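Probable sulfate-binding lipoprotein SubI (Mycobacterium tuberculosis, PDB 6DDN) probably binds sulfate outside the cell membrane and delivers it to a transport system. Local coordinates at residues A[51-56]-A[81-86]; A[67-72]-A[290-295]; A[134-139]-A[260-265]; A[140-145]-A[155-160]; A[166-171]-A[211-216]. One frame throughout, in Å; residues are numbered along the deposited sequence.

Contact 1. Residues A[51-56]-A[81-86]; sequences HTSITL and GVQVIT
S53 to L56 and Q83 to T86 are neighbouring parallel strands of a beta-alpha-beta unit, with helix 63-74 as the crossover between them. Backbone hydrogen bonds run Q83 N to T52 O, I54 N to Q83 O, I85 N to I54 O and L56 N to I85 O; the last spans 2.7 Å and is almost straight at 174°. I54, Q83 and I85 each use both N-H and carbonyl across the pair.

On the face bearing S53, T55, Q83 and I85, S53 OG donates to Q83 OE1 over 3.1 Å, approaching from well above the amide carbonyl plane rather than along a lone pair. I85 CD1 lies against the same hydroxyl and, at 3.8 Å, against T55 OG1.

The face bearing I54, L56, V84 and T86 is largely apolar. I54 has CG1 set between its backbone N and carbonyl carbon (chi1 53°), which leans the chain toward the second strand: CG1 meets V82 CG2 at 3.6 Å and CD1 meets V84 CG2 at 3.7 Å. Helix 274-284 covers these residues through A276 and F280, while helix 63-74 packs on V84 and L56 through I70 and W66. Strand 53-58 also pairs in parallel with strand 106-108, through T55.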
# COMPACT_ATOMS: atom_id res chain seq x y z
N HIS A 51 24.56 17.82 -8.00
CA HIS A 51 23.74 18.94 -7.56
C HIS A 51 23.22 18.72 -6.14
O HIS A 51 24.00 18.66 -5.19
CB HIS A 51 22.56 19.16 -8.52
CG HIS A 51 22.12 20.58 -8.62
ND1 HIS A 51 22.99 21.65 -8.53
CD2 HIS A 51 20.89 21.12 -8.81
CE1 HIS A 51 22.31 22.78 -8.65
NE2 HIS A 51 21.04 22.48 -8.82
N THR A 52 21.90 18.60 -6.01
CA THR A 52 21.23 18.45 -4.72
C THR A 52 20.79 17.00 -4.53
O THR A 52 20.70 16.22 -5.49
CB THR A 52 20.03 19.41 -4.64
OG1 THR A 52 20.47 20.74 -4.95
CG2 THR A 52 19.43 19.43 -3.25
N SER A 53 20.54 16.63 -3.28
CA SER A 53 20.19 15.27 -2.90
C SER A 53 18.96 15.29 -2.01
O SER A 53 18.91 16.04 -1.03
CB SER A 53 21.37 14.60 -2.18
OG SER A 53 21.07 13.26 -1.85
N ILE A 54 17.97 14.46 -2.34
CA ILE A 54 16.76 14.31 -1.54
C ILE A 54 16.58 12.84 -1.19
O ILE A 54 16.99 11.95 -1.93
CB ILE A 54 15.51 14.85 -2.27
CG1 ILE A 54 15.39 14.22 -3.66
CG2 ILE A 54 15.55 16.37 -2.36
CD1 ILE A 54 14.09 14.55 -4.37
N THR A 55 15.97 12.60 -0.03
CA THR A 55 15.77 11.25 0.49
C THR A 55 14.29 10.96 0.62
O THR A 55 13.56 11.72 1.26
CB THR A 55 16.46 11.07 1.84
OG1 THR A 55 17.88 11.17 1.67
CG2 THR A 55 16.11 9.72 2.44
N LEU A 56 13.85 9.87 0.00
CA LEU A 56 12.48 9.40 0.12
C LEU A 56 12.44 8.24 1.10
O LEU A 56 13.07 7.20 0.87
CB LEU A 56 11.93 8.96 -1.24
CG LEU A 56 10.58 8.24 -1.17
CD1 LEU A 56 9.48 9.19 -0.72
CD2 LEU A 56 10.24 7.63 -2.51
N GLY A 81 19.93 16.48 -12.06
CA GLY A 81 20.89 16.79 -11.03
C GLY A 81 20.47 16.42 -9.62
O GLY A 81 21.34 16.20 -8.77
N VAL A 82 19.18 16.35 -9.35
CA VAL A 82 18.71 16.04 -8.00
C VAL A 82 18.61 14.53 -7.86
O VAL A 82 17.70 13.89 -8.41
CB VAL A 82 17.39 16.75 -7.67
CG1 VAL A 82 16.39 16.60 -8.80
CG2 VAL A 82 16.81 16.22 -6.36
N GLN A 83 19.57 13.95 -7.15
CA GLN A 83 19.61 12.52 -6.92
C GLN A 83 18.66 12.14 -5.79
O GLN A 83 18.58 12.82 -4.76
CB GLN A 83 21.05 12.11 -6.59
CG GLN A 83 21.22 10.79 -5.87
CD GLN A 83 22.27 10.89 -4.78
OE1 GLN A 83 22.51 11.96 -4.23
NE2 GLN A 83 22.91 9.77 -4.47
N VAL A 84 17.90 11.07 -6.00
CA VAL A 84 16.88 10.62 -5.07
C VAL A 84 17.37 9.36 -4.39
O VAL A 84 17.51 8.31 -5.03
CB VAL A 84 15.54 10.37 -5.78
CG1 VAL A 84 14.50 9.87 -4.78
CG2 VAL A 84 15.05 11.63 -6.48
N ILE A 85 17.65 9.46 -3.09
CA ILE A 85 17.95 8.29 -2.27
C ILE A 85 16.64 7.74 -1.73
O ILE A 85 15.71 8.50 -1.42
CB ILE A 85 18.92 8.65 -1.13
CG1 ILE A 85 20.13 9.40 -1.68
CG2 ILE A 85 19.38 7.41 -0.39
CD1 ILE A 85 20.67 10.44 -0.74
N THR A 86 16.55 6.42 -1.61
CA THR A 86 15.32 5.75 -1.23
C THR A 86 15.54 4.90 0.01
O THR A 86 16.65 4.42 0.27
CB THR A 86 14.79 4.88 -2.37
OG1 THR A 86 15.80 3.93 -2.75
CG2 THR A 86 14.44 5.74 -3.58

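Contact 2. Residues A[67-72]-A[290-295]; sequences SAVIPA and QKLWAQ
V69 meets helix 290-295 through its CG2 methyl, which sits over one face of the W293 indole. With CG1 anti to the backbone N (chi1 152°), CG2 lies beside that N and points at the ring. The methyl lies 3.9 Å from the centroid of the five-membered ring and 25° off its normal, a CH-pi contact displaced toward the NE1 rim, with V69 CG2 to W293 NE1 at 3.6 Å. The same methyl touches L292 CB at 4.0 Å, fitting between two consecutive residues of the opposing helix. L292 reaches one turn further along helix 67-72, its CD1 resting against A72 CB at 3.5 Å and, more loosely, against A68 O at 4.0 Å. No hydrogen bond crosses the interface.

The two segments run nearly antiparallel, at 153°, with their axes 9.3 Å apart at the closest, an ordinary spacing for packed helices.

The indole that V69 covers is positioned from outside the pair. W293 NE1 donates to Q284 OE1, and the ring stacks on F138 and makes edge-to-face contacts with W66 and F298. Two residues before L292, Q290 points away from helix 67-72, and its OE1 accepts from D302 N. Helix 274-284 lines the junction, F283 packing on V69 and A72, while on the far flank I70 of helix 63-74 lies on V84 and T86 of strand 83-88.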
# COMPACT_ATOMS: atom_id res chain seq x y z
N SER A 67 11.57 3.28 -8.56
CA SER A 67 12.77 3.09 -9.36
C SER A 67 12.52 3.30 -10.85
O SER A 67 13.49 3.37 -11.61
CB SER A 67 13.35 1.70 -9.11
OG SER A 67 12.43 0.69 -9.47
N ALA A 68 11.26 3.39 -11.28
CA ALA A 68 10.94 3.74 -12.65
C ALA A 68 10.65 5.22 -12.83
O ALA A 68 10.89 5.77 -13.91
CB ALA A 68 9.74 2.93 -13.15
N VAL A 69 10.14 5.88 -11.79
CA VAL A 69 9.79 7.29 -11.88
C VAL A 69 11.02 8.17 -11.71
O VAL A 69 11.15 9.21 -12.37
CB VAL A 69 8.69 7.62 -10.85
CG1 VAL A 69 8.77 9.08 -10.42
CG2 VAL A 69 7.32 7.30 -11.41
N ILE A 70 11.94 7.77 -10.82
CA ILE A 70 13.12 8.60 -10.56
C ILE A 70 13.96 8.83 -11.81
O ILE A 70 14.34 9.98 -12.06
CB ILE A 70 13.94 7.99 -9.40
CG1 ILE A 70 13.16 8.11 -8.09
CG2 ILE A 70 15.29 8.68 -9.29
CD1 ILE A 70 13.64 7.16 -7.01
N PRO A 71 14.27 7.81 -12.63
CA PRO A 71 14.97 8.11 -13.90
C PRO A 71 14.21 9.08 -14.79
O PRO A 71 14.82 9.95 -15.42
CB PRO A 71 15.11 6.73 -14.55
CG PRO A 71 15.09 5.78 -13.41
CD PRO A 71 14.12 6.36 -12.43
N ALA A 72 12.88 8.96 -14.85
CA ALA A 72 12.09 9.92 -15.62
C ALA A 72 12.16 11.30 -14.99
O ALA A 72 12.21 12.31 -15.70
CB ALA A 72 10.64 9.45 -15.72
N GLN A 290 2.25 9.21 -13.92
CA GLN A 290 1.07 8.39 -13.70
C GLN A 290 1.06 7.17 -14.62
O GLN A 290 0.68 6.07 -14.20
CB GLN A 290 -0.20 9.22 -13.89
CG GLN A 290 -0.44 10.23 -12.78
CD GLN A 290 -0.91 9.58 -11.50
OE1 GLN A 290 -2.08 9.23 -11.37
NE2 GLN A 290 0.00 9.41 -10.55
N LYS A 291 1.47 7.35 -15.87
CA LYS A 291 1.63 6.21 -16.76
C LYS A 291 2.67 5.24 -16.23
O LYS A 291 2.49 4.02 -16.30
CB LYS A 291 2.02 6.68 -18.17
CG LYS A 291 0.88 7.19 -19.01
CD LYS A 291 1.39 7.60 -20.39
CE LYS A 291 0.29 8.20 -21.25
NZ LYS A 291 0.86 9.01 -22.37
N LEU A 292 3.77 5.77 -15.67
CA LEU A 292 4.85 4.91 -15.21
C LEU A 292 4.42 4.08 -14.00
O LEU A 292 4.69 2.87 -13.94
CB LEU A 292 6.08 5.76 -14.87
CG LEU A 292 6.75 6.45 -16.05
CD1 LEU A 292 7.73 7.49 -15.55
CD2 LEU A 292 7.45 5.44 -16.95
N TRP A 293 3.77 4.72 -13.03
CA TRP A 293 3.22 3.97 -11.89
C TRP A 293 2.27 2.88 -12.37
O TRP A 293 2.36 1.73 -11.93
CB TRP A 293 2.49 4.92 -10.94
CG TRP A 293 3.40 5.74 -10.07
CD1 TRP A 293 3.64 7.08 -10.19
CD2 TRP A 293 4.17 5.28 -8.96
NE1 TRP A 293 4.52 7.48 -9.21
CE2 TRP A 293 4.86 6.40 -8.44
CE3 TRP A 293 4.34 4.04 -8.34
CZ2 TRP A 293 5.71 6.31 -7.34
CZ3 TRP A 293 5.19 3.95 -7.24
CH2 TRP A 293 5.87 5.08 -6.76
N ALA A 294 1.36 3.23 -13.29
CA ALA A 294 0.45 2.24 -13.85
C ALA A 294 1.22 1.09 -14.48
O ALA A 294 0.95 -0.09 -14.19
CB ALA A 294 -0.47 2.90 -14.88
N GLN A 295 2.21 1.40 -15.32
CA GLN A 295 3.02 0.37 -15.95
C GLN A 295 3.76 -0.48 -14.92
O GLN A 295 4.06 -1.65 -15.17
CB GLN A 295 4.01 1.00 -16.92
CG GLN A 295 3.35 1.58 -18.16
CD GLN A 295 4.17 2.68 -18.81
OE1 GLN A 295 5.37 2.81 -18.56
NE2 GLN A 295 3.52 3.49 -19.64

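Contact 3. Residues A[134-139]-A[260-265]; sequences KGIPFG and KIENPL
The F138 ring and the N263 side-chain amide meet with their planes 50° apart, the ring bringing CE1 to 3.6 Å from N263 OD1 and also onto N263 CB. F138 holds CG between its backbone N and carbonyl carbon (chi1 60°), a setting that brings the end of the ring closer to the partner strand. The ring also meets F298 edge-to-face, and Y59 touches both F138 and N263. The amide is fixed by its other end, where N263 ND2 donates to S110 O.

The puckered P137 ring crosses L265 at about a right angle, with P137 CG 4.0 Å from L265 CB, while P137 CD lies 3.3 Å from N263 O. Next to it, L265 N donates to G135 O over 2.8 Å. The N263 N to F138 O bond is long, at 3.3 Å, and the strand pairing there is loose. At G139 the backbones come within 4.3 Å, CA to CA with E262; I261 O fills the place a CB would take, so the approach depends on glycine, and G139 CA makes a CA-H...O contact with that oxygen. I136 CG2 packs on E262 CB at 4.0 Å, and the carboxylate beyond has a loose salt bridge, K260 NZ to E262 OE1 at 3.5 Å.

Strands 138-147 and 257-267 are antiparallel neighbours near the middle of the chain, consistent with the strands that link the two lobes in type II binding proteins. The chemistry is mixed: a buried amide whose ND2 is satisfied by S110 O lies beside aromatic rings, and of the two backbone bonds that cross within these segments one is long, with apolar contacts of P137 and I136 between and beside them.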
# COMPACT_ATOMS: atom_id res chain seq x y z
N LYS A 134 -5.73 14.98 -2.52
CA LYS A 134 -5.70 14.49 -1.14
C LYS A 134 -4.37 13.84 -0.79
O LYS A 134 -4.29 13.05 0.16
CB LYS A 134 -6.85 13.51 -0.86
CG LYS A 134 -8.22 14.11 -1.04
CD LYS A 134 -9.11 13.77 0.13
CE LYS A 134 -10.57 13.88 -0.23
NZ LYS A 134 -11.41 13.71 0.97
N GLY A 135 -3.32 14.16 -1.54
CA GLY A 135 -2.01 13.60 -1.27
C GLY A 135 -1.85 12.15 -1.67
O GLY A 135 -0.91 11.50 -1.21
N ILE A 136 -2.74 11.62 -2.50
CA ILE A 136 -2.69 10.23 -2.94
C ILE A 136 -2.36 10.21 -4.43
O ILE A 136 -3.22 10.57 -5.26
CB ILE A 136 -4.01 9.50 -2.64
CG1 ILE A 136 -4.13 9.23 -1.14
CG2 ILE A 136 -4.09 8.19 -3.40
CD1 ILE A 136 -5.48 9.55 -0.56
N PRO A 137 -1.14 9.83 -4.82
CA PRO A 137 -0.78 9.83 -6.24
C PRO A 137 -1.05 8.50 -6.92
O PRO A 137 -1.09 8.43 -8.16
CB PRO A 137 0.72 10.14 -6.21
CG PRO A 137 1.18 9.49 -4.94
CD PRO A 137 0.03 9.59 -3.96
N PHE A 138 -1.23 7.44 -6.14
CA PHE A 138 -1.51 6.12 -6.68
C PHE A 138 -2.08 5.26 -5.57
O PHE A 138 -2.22 5.69 -4.42
CB PHE A 138 -0.25 5.49 -7.29
CG PHE A 138 0.88 5.32 -6.31
CD1 PHE A 138 0.94 4.21 -5.48
CD2 PHE A 138 1.90 6.25 -6.24
CE1 PHE A 138 1.98 4.05 -4.58
CE2 PHE A 138 2.94 6.10 -5.34
CZ PHE A 138 2.99 4.99 -4.52
N GLY A 139 -2.41 4.02 -5.92
CA GLY A 139 -2.93 3.09 -4.95
C GLY A 139 -2.97 1.69 -5.52
O GLY A 139 -2.27 1.38 -6.48
N LYS A 260 -10.05 -0.74 -1.33
CA LYS A 260 -9.28 0.20 -2.14
C LYS A 260 -8.08 0.70 -1.35
O LYS A 260 -8.25 1.36 -0.31
CB LYS A 260 -10.16 1.36 -2.59
CG LYS A 260 -9.47 2.35 -3.52
CD LYS A 260 -10.12 3.71 -3.46
CE LYS A 260 -9.84 4.52 -4.71
NZ LYS A 260 -10.62 5.79 -4.75
N ILE A 261 -6.89 0.38 -1.82
CA ILE A 261 -5.65 0.82 -1.18
C ILE A 261 -5.27 2.18 -1.74
O ILE A 261 -5.22 2.37 -2.96
CB ILE A 261 -4.53 -0.21 -1.40
CG1 ILE A 261 -4.93 -1.56 -0.81
CG2 ILE A 261 -3.22 0.29 -0.80
CD1 ILE A 261 -3.82 -2.60 -0.84
N GLU A 262 -5.01 3.13 -0.84
CA GLU A 262 -4.60 4.48 -1.22
C GLU A 262 -3.32 4.82 -0.47
O GLU A 262 -3.34 4.92 0.76
CB GLU A 262 -5.70 5.50 -0.91
CG GLU A 262 -7.03 5.21 -1.58
CD GLU A 262 -8.02 6.35 -1.42
OE1 GLU A 262 -8.30 7.05 -2.42
OE2 GLU A 262 -8.51 6.55 -0.29
N ASN A 263 -2.23 5.02 -1.21
CA ASN A 263 -0.92 5.21 -0.60
C ASN A 263 -0.56 6.69 -0.60
O ASN A 263 -0.30 7.25 -1.67
CB ASN A 263 0.13 4.40 -1.35
CG ASN A 263 -0.21 2.93 -1.41
OD1 ASN A 263 -0.38 2.36 -2.49
ND2 ASN A 263 -0.31 2.30 -0.25
N PRO A 264 -0.52 7.35 0.55
CA PRO A 264 -0.27 8.79 0.58
C PRO A 264 1.20 9.14 0.39
O PRO A 264 2.11 8.36 0.67
CB PRO A 264 -0.74 9.21 1.98
CG PRO A 264 -0.58 7.97 2.80
CD PRO A 264 -0.86 6.82 1.88
N LEU A 265 1.41 10.37 -0.09
CA LEU A 265 2.73 10.94 -0.29
C LEU A 265 2.70 12.39 0.16
O LEU A 265 1.75 13.12 -0.14
CB LEU A 265 3.16 10.86 -1.76
CG LEU A 265 4.34 11.73 -2.22
CD1 LEU A 265 5.67 11.06 -1.92
CD2 LEU A 265 4.22 12.05 -3.70

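Contact 4. Residues A[140-145]-A[155-160]; sequences SVVTFV and RDWDDL. With SO4 (sulfate ion), chain G.
F144 projects from strand 138-147 with CB aimed at W157 and L160 of the 155-160 loop, and with CG anti to its carbonyl carbon (chi1 -63°) the ring extends edge-first to the indole. CE1 comes to 3.4 Å from W157 CZ3 and also touches L160 CD1. CZ, at the tip, lies 3.5 Å from W157 CE3, and CE2 lies 3.6 Å from D156 O. The result is a T-shaped pair, planes at 84° and the F144 centroid 4.7 Å from that of the indole six-membered ring, while L160 CD2 sits over one face of F144. At the indole edge, V142 CG1 approaches CH2.

The loop contains an Asx motif, D156 OD2 accepting from D159 N at 3.0 Å. In return, D159 OD2 takes R155 N and D156 N from opposite faces of its carboxylate plane. F144 and L160 both pack on V232 of the adjoining strand 232-236, and A184, P185 and A188 of helix 177-190 lie against W157.

W157 NE1 donates to Q257 O. A sulfate ion, probably from the crystallisation liquor, accepts from W157 N at its O2, over 2.8 Å and nearly straight at 170°, and is bound also by Q257 N.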
# COMPACT_ATOMS: atom_id res chain seq x y z
N SER A 140 -3.79 0.85 -4.91
CA SER A 140 -3.90 -0.55 -5.32
C SER A 140 -5.19 -1.12 -4.75
O SER A 140 -6.07 -0.38 -4.29
CB SER A 140 -2.67 -1.35 -4.86
OG SER A 140 -2.62 -2.61 -5.49
N VAL A 141 -5.32 -2.44 -4.80
CA VAL A 141 -6.41 -3.15 -4.16
C VAL A 141 -5.83 -4.36 -3.43
O VAL A 141 -4.77 -4.87 -3.78
CB VAL A 141 -7.49 -3.61 -5.17
CG1 VAL A 141 -8.22 -2.41 -5.75
CG2 VAL A 141 -6.87 -4.45 -6.26
N VAL A 142 -6.55 -4.81 -2.40
CA VAL A 142 -6.15 -6.02 -1.70
C VAL A 142 -6.40 -7.22 -2.59
O VAL A 142 -7.46 -7.34 -3.23
CB VAL A 142 -6.91 -6.13 -0.36
CG1 VAL A 142 -6.54 -7.41 0.35
CG2 VAL A 142 -6.61 -4.92 0.51
N THR A 143 -5.43 -8.13 -2.64
CA THR A 143 -5.53 -9.31 -3.49
C THR A 143 -4.95 -10.51 -2.76
O THR A 143 -4.21 -10.38 -1.79
CB THR A 143 -4.80 -9.11 -4.82
OG1 THR A 143 -5.06 -10.22 -5.69
CG2 THR A 143 -3.31 -8.98 -4.60
N PHE A 144 -5.32 -11.70 -3.23
CA PHE A 144 -4.78 -12.96 -2.73
C PHE A 144 -3.58 -13.34 -3.59
O PHE A 144 -3.76 -13.69 -4.76
CB PHE A 144 -5.81 -14.08 -2.77
CG PHE A 144 -7.01 -13.85 -1.90
CD1 PHE A 144 -6.91 -13.15 -0.71
CD2 PHE A 144 -8.25 -14.36 -2.27
CE1 PHE A 144 -8.03 -12.95 0.09
CE2 PHE A 144 -9.36 -14.17 -1.47
CZ PHE A 144 -9.25 -13.46 -0.30
N VAL A 145 -2.38 -13.30 -3.03
CA VAL A 145 -1.26 -13.93 -3.70
C VAL A 145 -1.36 -15.43 -3.47
O VAL A 145 -1.61 -15.89 -2.35
CB VAL A 145 0.09 -13.37 -3.22
CG1 VAL A 145 1.23 -14.04 -3.97
CG2 VAL A 145 0.14 -11.88 -3.45
N ARG A 155 -10.47 -18.46 -4.13
CA ARG A 155 -11.18 -17.47 -4.93
C ARG A 155 -11.89 -16.39 -4.12
O ARG A 155 -12.24 -15.35 -4.70
CB ARG A 155 -12.23 -18.14 -5.83
CG ARG A 155 -11.70 -19.30 -6.68
CD ARG A 155 -11.05 -18.82 -7.97
NE ARG A 155 -10.26 -19.88 -8.59
CZ ARG A 155 -9.34 -19.69 -9.53
NH1 ARG A 155 -9.08 -18.46 -9.97
NH2 ARG A 155 -8.68 -20.72 -10.03
N ASP A 156 -12.11 -16.57 -2.82
CA ASP A 156 -12.89 -15.61 -2.06
C ASP A 156 -12.49 -15.67 -0.59
O ASP A 156 -11.70 -16.52 -0.18
CB ASP A 156 -14.40 -15.84 -2.27
CG ASP A 156 -14.90 -17.14 -1.65
OD1 ASP A 156 -16.11 -17.43 -1.81
OD2 ASP A 156 -14.12 -17.88 -1.01
N TRP A 157 -13.05 -14.74 0.19
CA TRP A 157 -12.64 -14.61 1.58
C TRP A 157 -13.01 -15.84 2.40
O TRP A 157 -12.29 -16.19 3.34
CB TRP A 157 -13.27 -13.36 2.20
CG TRP A 157 -12.60 -12.10 1.74
CD1 TRP A 157 -13.12 -11.15 0.91
CD2 TRP A 157 -11.28 -11.67 2.06
NE1 TRP A 157 -12.21 -10.15 0.71
CE2 TRP A 157 -11.07 -10.45 1.40
CE3 TRP A 157 -10.25 -12.20 2.85
CZ2 TRP A 157 -9.87 -9.74 1.50
CZ3 TRP A 157 -9.06 -11.49 2.95
CH2 TRP A 157 -8.89 -10.28 2.28
N ASP A 158 -14.11 -16.51 2.07
CA ASP A 158 -14.46 -17.74 2.76
C ASP A 158 -13.41 -18.82 2.56
O ASP A 158 -13.24 -19.70 3.41
CB ASP A 158 -15.83 -18.24 2.29
CG ASP A 158 -16.98 -17.52 2.97
OD1 ASP A 158 -16.75 -16.91 4.04
OD2 ASP A 158 -18.11 -17.56 2.43
N ASP A 159 -12.68 -18.77 1.44
CA ASP A 159 -11.65 -19.76 1.18
C ASP A 159 -10.50 -19.68 2.18
O ASP A 159 -9.79 -20.67 2.36
CB ASP A 159 -11.11 -19.61 -0.25
CG ASP A 159 -12.04 -20.19 -1.29
OD1 ASP A 159 -12.70 -21.21 -1.00
OD2 ASP A 159 -12.10 -19.63 -2.40
N LEU A 160 -10.31 -18.52 2.82
CA LEU A 160 -9.24 -18.38 3.80
C LEU A 160 -9.56 -19.05 5.12
O LEU A 160 -8.65 -19.24 5.94
CB LEU A 160 -8.93 -16.90 4.04
CG LEU A 160 -8.56 -16.01 2.85
CD1 LEU A 160 -7.75 -14.81 3.32
CD2 LEU A 160 -7.80 -16.79 1.78
S SO4 G . -16.09 -12.14 -1.02
O1 SO4 G . -15.32 -10.91 -0.91
O2 SO4 G . -15.17 -13.27 -1.00
O3 SO4 G . -17.00 -12.25 0.12
O4 SO4 G . -16.85 -12.12 -2.26

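Contact 5. Residues A[166-171]-A[211-216]; sequences EVITPS and VKLRPG
The 166-171 and 211-216 backbones run in broadly the same direction, 36° apart, yet a single direct hydrogen bond joins them, S171 N to P215 O at 2.9 Å. In this alpha/beta lobe, the short strand 167-168 pairs in parallel with strand 232-236, and V211 to G216 form the connection from helix 196-210 to helix 218-227, alongside it. A water bridges the two segments: it donates to V167 O and to L213 O, each at 2.8 Å, and accepts a weak bond from T169 N.

T169 holds OG1 anti to its backbone N (chi1 177°), which lets the hydroxyl oxygen accept from N181 ND2 and turns CG2 onto the V211 methyls, 3.8 Å from V211 CG1. I168 and L213 lie side by side with their ends pointing the same way, CD1 to CD1 at 4.0 Å. The E166 chain is extended and crosses L213 at about a right angle, so that its OE2 lies 3.7 Å from L213 CG.

At the other end, R214 bends back at chi2 and chi3 to lay one face of its guanidinium over S171 CA, and its CD touches S171 CB at 3.8 Å. P170 is covered by helix 177-190 through S177 and A178, and A221 of helix 218-227 packs on both P170 and P215. The P215 ring turns its CD to 3.6 Å from T169 O.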
# COMPACT_ATOMS: atom_id res chain seq x y z
N GLU A 166 -3.25 -21.79 5.63
CA GLU A 166 -2.50 -20.79 6.38
C GLU A 166 -2.42 -19.51 5.57
O GLU A 166 -2.01 -19.52 4.40
CB GLU A 166 -1.09 -21.26 6.73
CG GLU A 166 -0.29 -20.17 7.44
CD GLU A 166 1.18 -20.50 7.60
OE1 GLU A 166 1.63 -21.53 7.06
OE2 GLU A 166 1.88 -19.72 8.28
N VAL A 167 -2.81 -18.40 6.19
CA VAL A 167 -2.78 -17.09 5.57
C VAL A 167 -1.51 -16.37 6.01
O VAL A 167 -1.18 -16.35 7.20
CB VAL A 167 -4.02 -16.27 5.93
CG1 VAL A 167 -3.85 -14.82 5.51
CG2 VAL A 167 -5.26 -16.88 5.30
N ILE A 168 -0.79 -15.80 5.05
CA ILE A 168 0.38 -14.97 5.33
C ILE A 168 -0.05 -13.52 5.24
O ILE A 168 -0.52 -13.07 4.18
CB ILE A 168 1.53 -15.27 4.37
CG1 ILE A 168 1.86 -16.77 4.39
CG2 ILE A 168 2.76 -14.45 4.73
CD1 ILE A 168 2.19 -17.30 5.77
N THR A 169 0.09 -12.78 6.34
CA THR A 169 -0.23 -11.36 6.39
C THR A 169 0.62 -10.73 7.49
O THR A 169 0.82 -11.35 8.54
CB THR A 169 -1.72 -11.11 6.65
OG1 THR A 169 -1.97 -9.70 6.75
CG2 THR A 169 -2.18 -11.80 7.92
N PRO A 170 1.13 -9.51 7.28
CA PRO A 170 2.04 -8.92 8.27
C PRO A 170 1.34 -8.44 9.54
O PRO A 170 0.13 -8.65 9.72
CB PRO A 170 2.66 -7.74 7.51
CG PRO A 170 1.67 -7.40 6.47
CD PRO A 170 1.03 -8.70 6.06
N SER A 171 2.10 -7.79 10.42
CA SER A 171 1.65 -7.32 11.72
C SER A 171 1.15 -5.88 11.62
O SER A 171 1.82 -5.04 11.02
CB SER A 171 2.79 -7.38 12.73
OG SER A 171 2.32 -7.10 14.04
N VAL A 211 -3.66 -17.48 10.95
CA VAL A 211 -2.46 -16.66 10.91
C VAL A 211 -1.62 -17.02 12.13
O VAL A 211 -2.08 -16.89 13.27
CB VAL A 211 -2.78 -15.16 10.90
CG1 VAL A 211 -1.51 -14.35 10.69
CG2 VAL A 211 -3.80 -14.84 9.81
N LYS A 212 -0.41 -17.50 11.88
CA LYS A 212 0.57 -17.76 12.93
C LYS A 212 1.83 -16.94 12.77
O LYS A 212 2.37 -16.44 13.76
CB LYS A 212 0.92 -19.25 12.97
CG LYS A 212 1.93 -19.61 14.06
CD LYS A 212 1.39 -19.27 15.44
CE LYS A 212 2.07 -20.10 16.51
NZ LYS A 212 3.55 -20.09 16.36
N LEU A 213 2.32 -16.78 11.54
CA LEU A 213 3.47 -15.92 11.28
C LEU A 213 3.06 -14.46 11.33
O LEU A 213 1.96 -14.09 10.90
CB LEU A 213 4.08 -16.26 9.92
CG LEU A 213 4.60 -17.68 9.75
CD1 LEU A 213 5.21 -17.87 8.37
CD2 LEU A 213 5.62 -18.01 10.83
N ARG A 214 3.95 -13.62 11.85
CA ARG A 214 3.70 -12.18 11.99
C ARG A 214 4.88 -11.41 11.41
O ARG A 214 5.66 -10.81 12.15
CB ARG A 214 3.48 -11.81 13.46
CG ARG A 214 2.02 -11.79 13.93
CD ARG A 214 1.15 -10.78 13.17
NE ARG A 214 0.12 -10.21 14.04
CZ ARG A 214 -1.08 -9.80 13.63
NH1 ARG A 214 -1.41 -9.88 12.35
NH2 ARG A 214 -1.94 -9.30 14.50
N PRO A 215 5.04 -11.42 10.09
CA PRO A 215 6.12 -10.65 9.48
C PRO A 215 5.91 -9.15 9.66
O PRO A 215 4.79 -8.66 9.82
CB PRO A 215 6.06 -11.04 8.00
CG PRO A 215 4.67 -11.50 7.79
CD PRO A 215 4.25 -12.14 9.08
N GLY A 216 7.03 -8.42 9.63
CA GLY A 216 6.99 -7.00 9.95
C GLY A 216 6.40 -6.12 8.87
O GLY A 216 5.83 -5.07 9.17
O HOH W 1 1.01 -15.11 8.51

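Contacts 3 and 4 share strand 138-147, and I261 N to S140 O (2.7 Å) carries the pairing with strand 257-267 from one to the other. Contact 2 meets contact 3 where Q290 NE2 reaches P137 O at 2.8 Å, and contact 1 where I70 CD1 lies 3.6 Å from V84 CG1. At the other end, L160 CD1 on V167 CG2 (3.8 Å) connects contacts 4 and 5. Contacts 1 and 4 lie on opposite sides of the chain's centre, their centres about 37 Å apart, with contact 3 nearest the middle. Sulfate ions, probably from the crystallisation liquor, lie by T52, W157 and P170; these contacts do not settle whether any marks the transport site.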